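Long-range contacts in 14-3-3 protein (Cryptosporidium parvum, PDB 3EFZ), which probably binds phosphoserine-containing partner proteins as a dimeric 14-3-3 adaptor of cell regulation and signalling: residues B[168-172]-B[205-210]; B[196-200]-B[244-248]; B[121-125]-B[151-155]; B[191-196]-B[237-241]; B[47-52]-B[143-147]. All coordinates share one frame; numbering follows the deposited sequence. Where two conformers were deposited one is given.

Following the chain from its N terminus, interaction 5 opens first: segment 47-52 on helix 32-54 pairs with 143-147 on helix 138-158, 91 residues on, so it makes the longest closure. Interaction 3 crosses it, starting on helix 100-131 inside that span and ending further along helix 138-158; the two touch where Val124 meets Leu147. Interaction 1 follows in series, joining helix 161-185 to the end of helix 193-207 and touching interaction 3 through Ala171 and Met152. Interactions 4 and 2 both pair helix 193-207 with helix 239-256, cross each other and share Leu196; each also crosses interaction 1. Together they tie the N-terminal helices to the C-terminal ones of the all-helical 14-3-3 fold.

Interaction 1. Residues B[168-172]-B[205-210]; sequences IKQAV and LKYDLL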
# COMPACT_ATOMS: atom_id res chain seq x y z
N ILE B 168 -14.81 17.57 -7.98
CA ILE B 168 -14.22 18.72 -7.30
C ILE B 168 -15.28 19.39 -6.42
O ILE B 168 -15.02 19.71 -5.25
CB ILE B 168 -13.58 19.73 -8.28
CG1 ILE B 168 -12.33 19.12 -8.92
CG2 ILE B 168 -13.21 21.03 -7.55
CD1 ILE B 168 -11.94 19.74 -10.25
N LYS B 169 -16.48 19.56 -6.96
CA LYS B 169 -17.59 20.12 -6.19
C LYS B 169 -17.92 19.28 -4.95
O LYS B 169 -18.07 19.85 -3.88
CB LYS B 169 -18.84 20.37 -7.04
CG LYS B 169 -19.89 21.12 -6.23
CD LYS B 169 -21.15 21.45 -6.99
CE LYS B 169 -22.16 22.12 -6.03
NZ LYS B 169 -22.37 21.29 -4.79
N GLN B 170 -17.99 17.95 -5.08
CA GLN B 170 -18.22 17.05 -3.93
C GLN B 170 -17.09 17.11 -2.91
O GLN B 170 -17.35 16.96 -1.73
CB GLN B 170 -18.42 15.58 -4.34
CG GLN B 170 -19.70 15.23 -5.11
CD GLN B 170 -19.78 13.74 -5.49
OE1 GLN B 170 -19.93 12.87 -4.63
NE2 GLN B 170 -19.68 13.45 -6.79
N ALA B 171 -15.85 17.28 -3.38
CA ALA B 171 -14.68 17.44 -2.48
C ALA B 171 -14.74 18.73 -1.66
O ALA B 171 -14.43 18.73 -0.47
CB ALA B 171 -13.35 17.37 -3.26
N VAL B 172 -15.08 19.83 -2.33
CA VAL B 172 -15.36 21.11 -1.67
C VAL B 172 -16.38 20.94 -0.52
O VAL B 172 -16.09 21.27 0.63
CB VAL B 172 -15.81 22.17 -2.69
CG1 VAL B 172 -16.38 23.43 -2.00
CG2 VAL B 172 -14.65 22.54 -3.58
N LEU B 205 -6.53 21.10 -2.90
CA LEU B 205 -7.63 21.12 -3.86
C LEU B 205 -7.73 22.46 -4.57
O LEU B 205 -7.89 22.50 -5.80
CB LEU B 205 -8.96 20.79 -3.19
CG LEU B 205 -10.23 20.67 -4.04
CD1 LEU B 205 -10.23 19.38 -4.89
CD2 LEU B 205 -11.47 20.71 -3.13
N LYS B 206 -7.63 23.54 -3.80
CA LYS B 206 -7.68 24.91 -4.32
C LYS B 206 -6.51 25.22 -5.24
O LYS B 206 -6.70 25.79 -6.32
CB LYS B 206 -7.69 25.94 -3.17
CG LYS B 206 -8.95 25.98 -2.33
CD LYS B 206 -8.72 26.87 -1.11
CE LYS B 206 -9.89 26.81 -0.15
NZ LYS B 206 -11.03 27.69 -0.53
N TYR B 207 -5.31 24.85 -4.80
CA TYR B 207 -4.10 25.10 -5.55
C TYR B 207 -4.13 24.34 -6.88
O TYR B 207 -4.04 24.95 -7.93
CB TYR B 207 -2.85 24.73 -4.72
CG TYR B 207 -1.52 25.08 -5.38
CD1 TYR B 207 -0.79 26.20 -4.97
CD2 TYR B 207 -0.99 24.29 -6.40
CE1 TYR B 207 0.44 26.51 -5.56
CE2 TYR B 207 0.22 24.59 -7.01
CZ TYR B 207 0.93 25.70 -6.58
OH TYR B 207 2.13 26.00 -7.19
N ASP B 208 -4.26 23.02 -6.81
CA ASP B 208 -4.13 22.20 -8.01
C ASP B 208 -5.45 22.17 -8.81
O ASP B 208 -5.62 22.97 -9.76
CB ASP B 208 -3.62 20.80 -7.67
CG ASP B 208 -3.15 20.03 -8.89
OD1 ASP B 208 -3.31 20.54 -10.02
OD2 ASP B 208 -2.62 18.90 -8.72
N LEU B 209 -6.38 21.31 -8.38
CA LEU B 209 -7.63 21.05 -9.10
C LEU B 209 -8.50 22.28 -9.42
O LEU B 209 -9.09 22.35 -10.50
CB LEU B 209 -8.48 20.01 -8.37
CG LEU B 209 -8.18 18.50 -8.49
CD1 LEU B 209 -7.89 18.10 -9.93
CD2 LEU B 209 -7.08 18.05 -7.54
N LEU B 210 -8.59 23.21 -8.48
CA LEU B 210 -9.41 24.41 -8.66
C LEU B 210 -8.68 25.49 -9.46
O LEU B 210 -9.29 26.48 -9.89
CB LEU B 210 -9.92 24.94 -7.30
CG LEU B 210 -11.10 24.17 -6.70
CD1 LEU B 210 -11.17 24.27 -5.18
CD2 LEU B 210 -12.41 24.63 -7.33
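Ile168, Ala171 and Val172 on helix 161-185 pack against Leu205, Leu209 and Leu210, where helix 193-207 runs out, within the all-helical 14-3-3 fold. The contact is wholly apolar, with no hydrogen bond between the segments.

Branched side chains interlock at its centre. Leu205 CG lies anti to the backbone N (chi1 -176°), a setting that carries both methyls across to the neighbouring helix. There CD2 fits between Ala171 CB, at 3.8 Å, and Val172 CG2, at 3.7 Å, the valine and leucine side chains crossing at about a right angle. Leu205 CD1 rests more loosely against Ala171 CB, 4.1 Å away.

Ile168 works with its two branches separately. Its CG1 arm reaches the turn after the helix, where CD1 lies 3.9 Å from Leu209 CB and comes equally near the carbonyl oxygen of that residue. Its CG2 methyl serves Leu210 instead, the two side chains sliding past each other in opposite directions.

A backbone bond helps to place Leu210. Asp208 is the first residue to leave helical backbone angles, yet Leu210 N still donates to Leu205 O over 2.9 Å, holding the turn against the helix end. Around the contact, Ala156 of helix 138-158 touches Ile168, and Met152 touches Ala171. Leu209 also packs on Arg153, a predicted phosphoserine-interacting residue, so the turn borders the probable ligand groove. On the more exposed flank, Ile168 CG2 meets Leu210 CD2 at 3.7 Å.

Interaction 2. Residues B[196-200]-B[244-248]; sequences LATIL and LLKIL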
# COMPACT_ATOMS: atom_id res chain seq x y z
N LEU B 196 -6.01 21.25 10.98
CA LEU B 196 -4.95 21.70 10.07
C LEU B 196 -4.71 20.75 8.90
O LEU B 196 -4.40 21.19 7.79
CB LEU B 196 -3.64 21.98 10.82
CG LEU B 196 -3.66 23.16 11.78
CD1 LEU B 196 -2.43 23.10 12.64
CD2 LEU B 196 -3.78 24.51 11.05
N ALA B 197 -4.88 19.44 9.14
CA ALA B 197 -4.76 18.45 8.07
C ALA B 197 -5.87 18.68 7.06
O ALA B 197 -5.70 18.45 5.86
CB ALA B 197 -4.82 17.02 8.61
N THR B 198 -7.02 19.12 7.56
CA THR B 198 -8.17 19.38 6.71
C THR B 198 -7.96 20.64 5.88
O THR B 198 -8.24 20.64 4.68
CB THR B 198 -9.48 19.43 7.53
OG1 THR B 198 -9.51 18.31 8.43
CG2 THR B 198 -10.69 19.36 6.59
N ILE B 199 -7.48 21.71 6.53
CA ILE B 199 -7.06 22.94 5.86
C ILE B 199 -6.07 22.64 4.73
O ILE B 199 -6.21 23.18 3.62
CB ILE B 199 -6.42 23.94 6.88
CG1 ILE B 199 -7.45 24.37 7.96
CG2 ILE B 199 -5.75 25.16 6.17
CD1 ILE B 199 -8.47 25.44 7.50
N LEU B 200 -5.08 21.80 5.01
CA LEU B 200 -4.00 21.48 4.07
C LEU B 200 -4.50 20.77 2.82
O LEU B 200 -4.11 21.14 1.72
CB LEU B 200 -2.89 20.64 4.73
CG LEU B 200 -1.74 20.16 3.80
CD1 LEU B 200 -0.88 21.32 3.28
CD2 LEU B 200 -0.86 19.09 4.46
N LEU B 244 2.37 20.31 10.50
CA LEU B 244 1.42 20.79 9.50
C LEU B 244 1.54 22.28 9.26
O LEU B 244 1.38 22.75 8.13
CB LEU B 244 -0.02 20.44 9.88
CG LEU B 244 -0.45 18.97 9.73
CD1 LEU B 244 -1.64 18.69 10.63
CD2 LEU B 244 -0.75 18.58 8.27
N LEU B 245 1.83 23.03 10.32
CA LEU B 245 2.07 24.47 10.18
C LEU B 245 3.33 24.73 9.37
O LEU B 245 3.37 25.69 8.59
CB LEU B 245 2.16 25.16 11.55
CG LEU B 245 0.84 25.37 12.30
CD1 LEU B 245 1.10 26.00 13.68
CD2 LEU B 245 -0.14 26.21 11.48
N LYS B 246 4.34 23.89 9.56
CA LYS B 246 5.56 23.99 8.77
C LYS B 246 5.28 23.78 7.29
O LYS B 246 5.70 24.58 6.46
CB LYS B 246 6.63 23.00 9.26
CG LYS B 246 7.99 23.20 8.61
CD LYS B 246 8.99 22.11 9.00
CE LYS B 246 10.40 22.48 8.56
NZ LYS B 246 10.55 22.66 7.08
N ILE B 247 4.56 22.70 6.97
CA ILE B 247 4.19 22.38 5.59
C ILE B 247 3.39 23.51 4.94
O ILE B 247 3.65 23.87 3.79
CB ILE B 247 3.40 21.04 5.49
CG1 ILE B 247 4.27 19.86 5.94
CG2 ILE B 247 2.89 20.82 4.05
CD1 ILE B 247 3.49 18.60 6.29
N LEU B 248 2.45 24.08 5.69
CA LEU B 248 1.64 25.20 5.22
C LEU B 248 2.49 26.44 4.95
O LEU B 248 2.32 27.11 3.92
CB LEU B 248 0.50 25.52 6.20
CG LEU B 248 -0.70 24.57 6.25
CD1 LEU B 248 -1.47 24.71 7.55
CD2 LEU B 248 -1.63 24.78 5.06
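Leu244 CD2 and Leu200 CD2 meet at 3.8 Å, one of several leucine contacts that fill the interface between two nearly parallel helix segments. The other methyl of Leu244, CD1, lies over the start of the facing segment, 3.6 Å from Ala197 N and close to Leu196 CB. Leu200 divides its branches in a similar way: while CD2 goes to Leu244, CD1 lies between Ile247 CG2, at 3.9 Å, and Leu248 CD2, at 4.0 Å. Leu196 extends towards the next turn, its CD1 set 4.0 Å from Leu245 CG and its CD2 facing Leu248 CD1.

Leu200 is the exception among the leucines here: its CG is anti to the backbone N (chi1 176°), while Leu196, Leu244, Leu245 and Leu248 hold CG beside it. It crosses Leu244 and Leu248 obliquely but Ile247 at about a right angle. Regular backbone bonds, Leu200 N to Leu196 O and Leu248 N to Leu244 O, keep the paired residues one turn apart.

The segment axes approach to 10.1 Å at 22°, a shallow crossing that lets Leu196 pair with Leu244 and Leu200 with Leu248. This is plain helix packing in the C-terminal part of the 14-3-3 fold. Helix 213-228 borders it, touching Ile199 through Phe219 and Ala223, Leu245 through Ala227 and Leu248 through Ala220, while helix 161-185 supports helix 193-207 at Thr198 and Ile199.

Interaction 3. Residues B[121-125]-B[151-155]; sequences SEDVI and LMRYK
Ser121 and Leu151 face each other where two helix segments run roughly antiparallel, at 158° with axes 10.4 Å apart, and their CA atoms are separated by 5.9 Å. Leu151 fills the space between the helices: its CD1 methyl touches Val124 CG1 at 3.6 Å and also meets Ile125 CG1, while CD2 lies 3.7 Å from Ser121 CB. Val124 and Leu151 cross at about a right angle, whereas Ile125 slides past Leu151 in the opposite direction.

Lys155 runs extended beyond CG along the other flank and reaches over Ser121, with CE 3.3 Å from Ser121 OG. That hydroxyl is hydrogen-bonded to Ile117 O within its own helix. In one of the two conformers modelled for Glu122, OE2 accepts from Lys155 NZ through its anti lone pair, a salt bridge of 2.6 Å. The glutamate chain of this conformer bends at chi2 (51°), which turns its carboxylate back towards the lysine.

These segments belong to the antiparallel helix array of the 14-3-3 fold, where Arg153, a predicted phosphoserine-interacting residue, projects from the same helix as Leu151 but towards a different side. Arg153 NE is held by Tyr175 OH, and its guanidinium group lies near Arg79, the other predicted phosphoserine contact. Behind the interface, Met152 packs on Gln170, Ala171 and Phe174 of helix 161-185, and Val124 rests on Leu71 of helix 63-81.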
# COMPACT_ATOMS: atom_id res chain seq x y z
N SER B 121 -12.12 3.62 -4.28
CA SER B 121 -12.49 4.78 -3.50
C SER B 121 -14.03 4.88 -3.32
O SER B 121 -14.51 5.27 -2.26
CB SER B 121 -11.83 6.06 -4.05
OG SER B 121 -12.33 6.38 -5.33
N GLU B 122 -14.81 4.48 -4.32
CA GLU B 122 -16.25 4.42 -4.13
C GLU B 122 -16.61 3.36 -3.06
O GLU B 122 -17.50 3.60 -2.24
CB GLU B 122 -16.97 4.21 -5.47
CG GLU B 122 -18.48 4.34 -5.46
CD GLU B 122 -19.01 5.61 -4.82
OE1 GLU B 122 -20.08 5.52 -4.20
OE2 GLU B 122 -18.38 6.68 -4.93
N ASP B 123 -15.88 2.23 -3.04
CA ASP B 123 -16.03 1.20 -2.02
C ASP B 123 -15.85 1.78 -0.60
O ASP B 123 -16.70 1.60 0.26
CB ASP B 123 -15.02 0.06 -2.21
CG ASP B 123 -15.39 -0.92 -3.35
OD1 ASP B 123 -16.58 -0.97 -3.77
OD2 ASP B 123 -14.46 -1.66 -3.80
N VAL B 124 -14.73 2.47 -0.37
CA VAL B 124 -14.44 3.09 0.93
C VAL B 124 -15.56 4.07 1.36
O VAL B 124 -16.04 3.99 2.49
CB VAL B 124 -13.10 3.85 0.92
CG1 VAL B 124 -12.89 4.59 2.24
CG2 VAL B 124 -11.94 2.92 0.62
N ILE B 125 -15.94 4.98 0.47
CA ILE B 125 -17.02 5.95 0.68
C ILE B 125 -18.34 5.31 1.12
O ILE B 125 -18.94 5.75 2.10
CB ILE B 125 -17.22 6.86 -0.56
CG1 ILE B 125 -16.06 7.86 -0.64
CG2 ILE B 125 -18.58 7.63 -0.49
CD1 ILE B 125 -15.82 8.48 -2.00
N LEU B 151 -10.70 11.33 -1.10
CA LEU B 151 -11.07 10.36 -2.14
C LEU B 151 -11.78 10.98 -3.35
O LEU B 151 -11.56 10.56 -4.47
CB LEU B 151 -11.91 9.22 -1.57
CG LEU B 151 -11.28 8.26 -0.55
CD1 LEU B 151 -12.34 7.30 -0.10
CD2 LEU B 151 -10.06 7.51 -1.09
N MET B 152 -12.64 11.96 -3.12
CA MET B 152 -13.20 12.74 -4.22
C MET B 152 -12.13 13.52 -5.03
O MET B 152 -12.20 13.60 -6.26
CB MET B 152 -14.28 13.70 -3.70
CG MET B 152 -15.60 13.01 -3.42
SD MET B 152 -16.25 12.15 -4.86
CE MET B 152 -16.82 10.68 -4.05
N ARG B 153 -11.17 14.09 -4.31
CA ARG B 153 -10.01 14.80 -4.91
C ARG B 153 -9.21 13.84 -5.79
O ARG B 153 -8.75 14.23 -6.87
CB ARG B 153 -9.12 15.44 -3.82
CG ARG B 153 -7.79 16.06 -4.30
CD ARG B 153 -7.18 17.03 -3.25
NE ARG B 153 -6.93 16.38 -1.95
CZ ARG B 153 -5.83 15.70 -1.65
NH1 ARG B 153 -4.84 15.59 -2.54
NH2 ARG B 153 -5.71 15.12 -0.46
N TYR B 154 -9.06 12.60 -5.33
CA TYR B 154 -8.37 11.58 -6.12
C TYR B 154 -9.10 11.25 -7.42
O TYR B 154 -8.47 11.06 -8.44
CB TYR B 154 -8.16 10.29 -5.33
CG TYR B 154 -7.28 10.38 -4.09
CD1 TYR B 154 -6.50 11.51 -3.80
CD2 TYR B 154 -7.20 9.29 -3.22
CE1 TYR B 154 -5.69 11.55 -2.66
CE2 TYR B 154 -6.40 9.30 -2.10
CZ TYR B 154 -5.66 10.43 -1.81
OH TYR B 154 -4.88 10.36 -0.68
N LYS B 155 -10.43 11.16 -7.35
CA LYS B 155 -11.25 10.81 -8.53
C LYS B 155 -11.14 11.94 -9.54
O LYS B 155 -11.02 11.71 -10.74
CB LYS B 155 -12.74 10.58 -8.18
CG LYS B 155 -13.06 9.43 -7.23
CD LYS B 155 -14.58 9.17 -7.21
CE LYS B 155 -14.96 8.13 -6.18
NZ LYS B 155 -16.41 7.73 -6.24

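Interaction 4. Residues B[191-196]-B[237-241]; sequences SDPLYL and FSENT
Thr241 donates its hydroxyl to the backbone oxygen of Ser191, a short bond with OG1 and O 2.6 Å apart. The donor sits 34° from the carbonyl plane, with a C=O...donor angle of 145°. Rotation about chi1 (-70°) puts Thr241 OG1 beside its own backbone N and sends CG2 anti to that N; in this pose the hydroxyl faces Ser191 while the methyl meets Leu196 CD1 at 3.5 Å. Thus one threonine serves a polar and an apolar partner with its two branches.

Ser191 turns its side chain to Phe237. Its CB lies over one face of the phenylalanine ring in a CH-pi contact, 3.6 Å from the centroid, and its OG comes within 3.4 Å of Phe237 CE2. The approach is offset toward the ring's rim. Arg231 makes a cation-pi contact with the same ring.

Pro193 packs against Asn240, Ser238 and Thr241, with its CB 3.9 Å from Asn240 CB and its CD near Thr241 OG1. One water also joins the segments, donating to Ser191 O and accepting from Ser238 N; the Ser191 carbonyl therefore receives two hydrogen bonds.

Both helices are capped where they start. Asp192 OD2 accepts from Tyr195 N through its anti lone pair, at 2.9 Å, and takes a weak, bent bond from Leu194 N. Ser238 OG likewise receives Thr241 N at 3.0 Å. Two N-capped helix starts, those of helices 193-207 and 239-256, thus lie side by side in the C-terminal part of the 14-3-3 fold.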
# COMPACT_ATOMS: atom_id res chain seq x y z
N SER B 191 -5.48 25.46 16.00
CA SER B 191 -4.21 24.75 16.09
C SER B 191 -4.35 23.23 16.29
O SER B 191 -3.40 22.56 16.69
CB SER B 191 -3.39 25.33 17.23
OG SER B 191 -4.00 25.05 18.47
N ASP B 192 -5.54 22.69 16.01
CA ASP B 192 -5.78 21.24 16.10
C ASP B 192 -5.27 20.55 14.84
O ASP B 192 -5.54 21.02 13.75
CB ASP B 192 -7.27 20.98 16.29
CG ASP B 192 -7.62 19.50 16.26
OD1 ASP B 192 -7.80 18.91 17.34
OD2 ASP B 192 -7.73 18.92 15.15
N PRO B 193 -4.54 19.42 15.00
CA PRO B 193 -3.89 18.74 13.87
C PRO B 193 -4.84 18.14 12.84
O PRO B 193 -4.50 18.09 11.66
CB PRO B 193 -3.02 17.66 14.53
CG PRO B 193 -3.56 17.47 15.89
CD PRO B 193 -4.28 18.73 16.29
N LEU B 194 -6.01 17.69 13.27
CA LEU B 194 -7.04 17.24 12.35
C LEU B 194 -7.59 18.45 11.60
O LEU B 194 -7.77 18.40 10.38
CB LEU B 194 -8.18 16.54 13.10
CG LEU B 194 -9.42 16.11 12.29
CD1 LEU B 194 -9.05 15.06 11.24
CD2 LEU B 194 -10.47 15.57 13.21
N TYR B 195 -7.87 19.52 12.32
CA TYR B 195 -8.30 20.76 11.67
C TYR B 195 -7.29 21.23 10.62
O TYR B 195 -7.67 21.55 9.50
CB TYR B 195 -8.55 21.87 12.69
CG TYR B 195 -8.98 23.17 12.04
CD1 TYR B 195 -10.26 23.32 11.54
CD2 TYR B 195 -8.09 24.24 11.90
CE1 TYR B 195 -10.66 24.52 10.93
CE2 TYR B 195 -8.47 25.43 11.31
CZ TYR B 195 -9.76 25.56 10.82
OH TYR B 195 -10.16 26.75 10.23
N LEU B 196 -6.01 21.25 10.98
CA LEU B 196 -4.95 21.70 10.07
C LEU B 196 -4.71 20.75 8.90
O LEU B 196 -4.40 21.19 7.79
CB LEU B 196 -3.64 21.98 10.82
CG LEU B 196 -3.66 23.16 11.78
CD1 LEU B 196 -2.43 23.10 12.64
CD2 LEU B 196 -3.78 24.51 11.05
N PHE B 237 2.30 23.59 20.97
CA PHE B 237 1.37 22.88 20.13
C PHE B 237 1.85 21.43 19.96
O PHE B 237 3.02 21.12 20.22
CB PHE B 237 1.25 23.56 18.76
CG PHE B 237 0.50 24.86 18.79
CD1 PHE B 237 0.71 25.82 17.79
CD2 PHE B 237 -0.42 25.14 19.81
CE1 PHE B 237 0.01 27.03 17.80
CE2 PHE B 237 -1.11 26.34 19.83
CZ PHE B 237 -0.89 27.29 18.82
N SER B 238 0.94 20.56 19.53
CA SER B 238 1.30 19.16 19.28
C SER B 238 2.34 19.11 18.17
O SER B 238 2.47 20.04 17.37
CB SER B 238 0.07 18.31 18.92
OG SER B 238 -0.37 18.59 17.61
N GLU B 239 3.11 18.03 18.17
CA GLU B 239 4.12 17.79 17.15
C GLU B 239 3.48 17.78 15.75
O GLU B 239 4.04 18.34 14.79
CB GLU B 239 4.83 16.48 17.45
CG GLU B 239 5.68 15.96 16.32
CD GLU B 239 5.93 14.49 16.44
OE1 GLU B 239 6.71 14.11 17.34
OE2 GLU B 239 5.33 13.72 15.65
N ASN B 240 2.31 17.15 15.63
CA ASN B 240 1.61 17.10 14.36
C ASN B 240 1.07 18.44 13.90
O ASN B 240 1.02 18.70 12.70
CB ASN B 240 0.52 16.03 14.36
CG ASN B 240 1.05 14.67 13.99
OD1 ASN B 240 1.91 14.55 13.12
ND2 ASN B 240 0.57 13.64 14.67
N THR B 241 0.67 19.29 14.85
CA THR B 241 0.34 20.69 14.52
C THR B 241 1.56 21.41 13.96
O THR B 241 1.50 21.99 12.89
CB THR B 241 -0.24 21.44 15.74
OG1 THR B 241 -1.54 20.91 16.02
CG2 THR B 241 -0.35 22.94 15.47
O HOH W 1 -1.83 21.17 18.84

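Interaction 5. Residues B[47-52]-B[143-147]; sequences DVIKVL and FCIKL
Phe143 presents one ring face to Val51, whose CG1 stands over the ring centre in a CH-pi contact, 3.6 Å from the centroid and 14° off the normal. At the ring edge, near its plane, lie Val48 CA, 3.7 Å from CZ, and Leu52 CD2, 4.2 Å from CE2. This is a knobs-into-holes contact of the helical 14-3-3 fold: the phenylalanine is the knob, and Asp47, Val48, Val51 and Leu52 form the hole on helix 32-54.

The knob reaches its hole because CG is anti to the backbone N (chi1 177°), directing the ring across the gap between helices whose segment axes approach to 11.5 Å. Val51 approaches from the opposite direction, its CG1 on the ring face and its CG2 lying 3.9 Å from CE1. The side chains of Val48 and Leu52 instead cross that of Phe143 at about a right angle. Leu147, one turn after Phe143, continues the apolar layer through looser contacts with Val48 and Leu52.

The segments cross at 133°, and further helices surround them. Leu194 of helix 193-207 also touches Phe143, Asn73 of helix 63-81 packs on Val48, and Ile128 of helix 100-131 contacts both Cys144 and Leu147. Tyr135 OH hydrogen-bonds Leu52 O. On the flank beside the ring, Leu52 CD2 meets the sulfur of Cys144, with 3.7 Å between CD2 and SG.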
# COMPACT_ATOMS: atom_id res chain seq x y z
N ASP B 47 -2.35 5.96 11.34
CA ASP B 47 -3.38 6.80 11.93
C ASP B 47 -4.77 6.63 11.31
O ASP B 47 -5.78 6.70 12.03
CB ASP B 47 -2.97 8.27 11.94
CG ASP B 47 -3.79 9.09 12.94
OD1 ASP B 47 -3.75 8.77 14.15
OD2 ASP B 47 -4.50 10.03 12.51
N VAL B 48 -4.84 6.46 9.99
CA VAL B 48 -6.09 6.17 9.31
C VAL B 48 -6.74 4.91 9.91
O VAL B 48 -7.90 4.95 10.34
CB VAL B 48 -5.93 6.02 7.77
CG1 VAL B 48 -7.17 5.36 7.14
CG2 VAL B 48 -5.72 7.38 7.14
N ILE B 49 -5.98 3.83 9.98
CA ILE B 49 -6.53 2.57 10.49
C ILE B 49 -6.89 2.64 11.98
O ILE B 49 -7.94 2.18 12.36
CB ILE B 49 -5.63 1.37 10.16
CG1 ILE B 49 -5.80 1.05 8.67
CG2 ILE B 49 -6.01 0.14 10.98
CD1 ILE B 49 -4.68 0.40 8.10
N LYS B 50 -6.04 3.26 12.80
CA LYS B 50 -6.33 3.46 14.22
C LYS B 50 -7.67 4.17 14.42
O LYS B 50 -8.54 3.67 15.12
CB LYS B 50 -5.22 4.26 14.90
CG LYS B 50 -4.08 3.44 15.41
CD LYS B 50 -3.06 4.27 16.19
CE LYS B 50 -3.33 4.25 17.70
NZ LYS B 50 -3.32 2.86 18.27
N VAL B 51 -7.82 5.34 13.79
CA VAL B 51 -9.05 6.12 13.88
C VAL B 51 -10.28 5.33 13.42
O VAL B 51 -11.27 5.23 14.15
CB VAL B 51 -8.94 7.51 13.14
CG1 VAL B 51 -10.25 8.28 13.22
CG2 VAL B 51 -7.84 8.36 13.75
N LEU B 52 -10.23 4.77 12.21
CA LEU B 52 -11.41 4.07 11.66
C LEU B 52 -11.87 2.88 12.51
O LEU B 52 -13.03 2.48 12.49
CB LEU B 52 -11.13 3.60 10.22
CG LEU B 52 -11.12 4.71 9.16
CD1 LEU B 52 -10.91 4.12 7.77
CD2 LEU B 52 -12.41 5.54 9.18
N PHE B 143 -13.24 13.34 10.71
CA PHE B 143 -12.16 12.57 10.12
C PHE B 143 -12.61 11.79 8.87
O PHE B 143 -11.95 11.85 7.84
CB PHE B 143 -11.54 11.63 11.18
CG PHE B 143 -10.45 10.74 10.64
CD1 PHE B 143 -9.11 11.07 10.81
CD2 PHE B 143 -10.76 9.56 9.96
CE1 PHE B 143 -8.09 10.23 10.32
CE2 PHE B 143 -9.74 8.73 9.46
CZ PHE B 143 -8.41 9.07 9.64
N CYS B 144 -13.71 11.05 8.98
CA CYS B 144 -14.27 10.29 7.85
C CYS B 144 -14.73 11.17 6.67
O CYS B 144 -14.58 10.79 5.51
CB CYS B 144 -15.44 9.44 8.33
SG CYS B 144 -15.01 8.20 9.56
N ILE B 145 -15.28 12.35 6.96
CA ILE B 145 -15.78 13.26 5.94
C ILE B 145 -14.61 13.94 5.18
O ILE B 145 -14.67 14.11 3.95
CB ILE B 145 -16.79 14.26 6.56
CG1 ILE B 145 -18.04 13.50 7.04
CG2 ILE B 145 -17.18 15.40 5.58
CD1 ILE B 145 -18.91 14.28 8.03
N LYS B 146 -13.55 14.31 5.91
CA LYS B 146 -12.33 14.79 5.26
C LYS B 146 -11.77 13.71 4.30
O LYS B 146 -11.37 14.02 3.17
CB LYS B 146 -11.25 15.17 6.28
CG LYS B 146 -9.88 15.17 5.65
CD LYS B 146 -8.73 15.28 6.61
CE LYS B 146 -7.43 15.12 5.86
NZ LYS B 146 -7.08 13.71 5.62
N LEU B 147 -11.77 12.47 4.78
CA LEU B 147 -11.33 11.31 4.03
C LEU B 147 -12.11 11.12 2.73
O LEU B 147 -11.52 10.85 1.68
CB LEU B 147 -11.50 10.08 4.93
CG LEU B 147 -10.76 8.80 4.61
CD1 LEU B 147 -10.44 8.02 5.90
CD2 LEU B 147 -11.59 7.96 3.61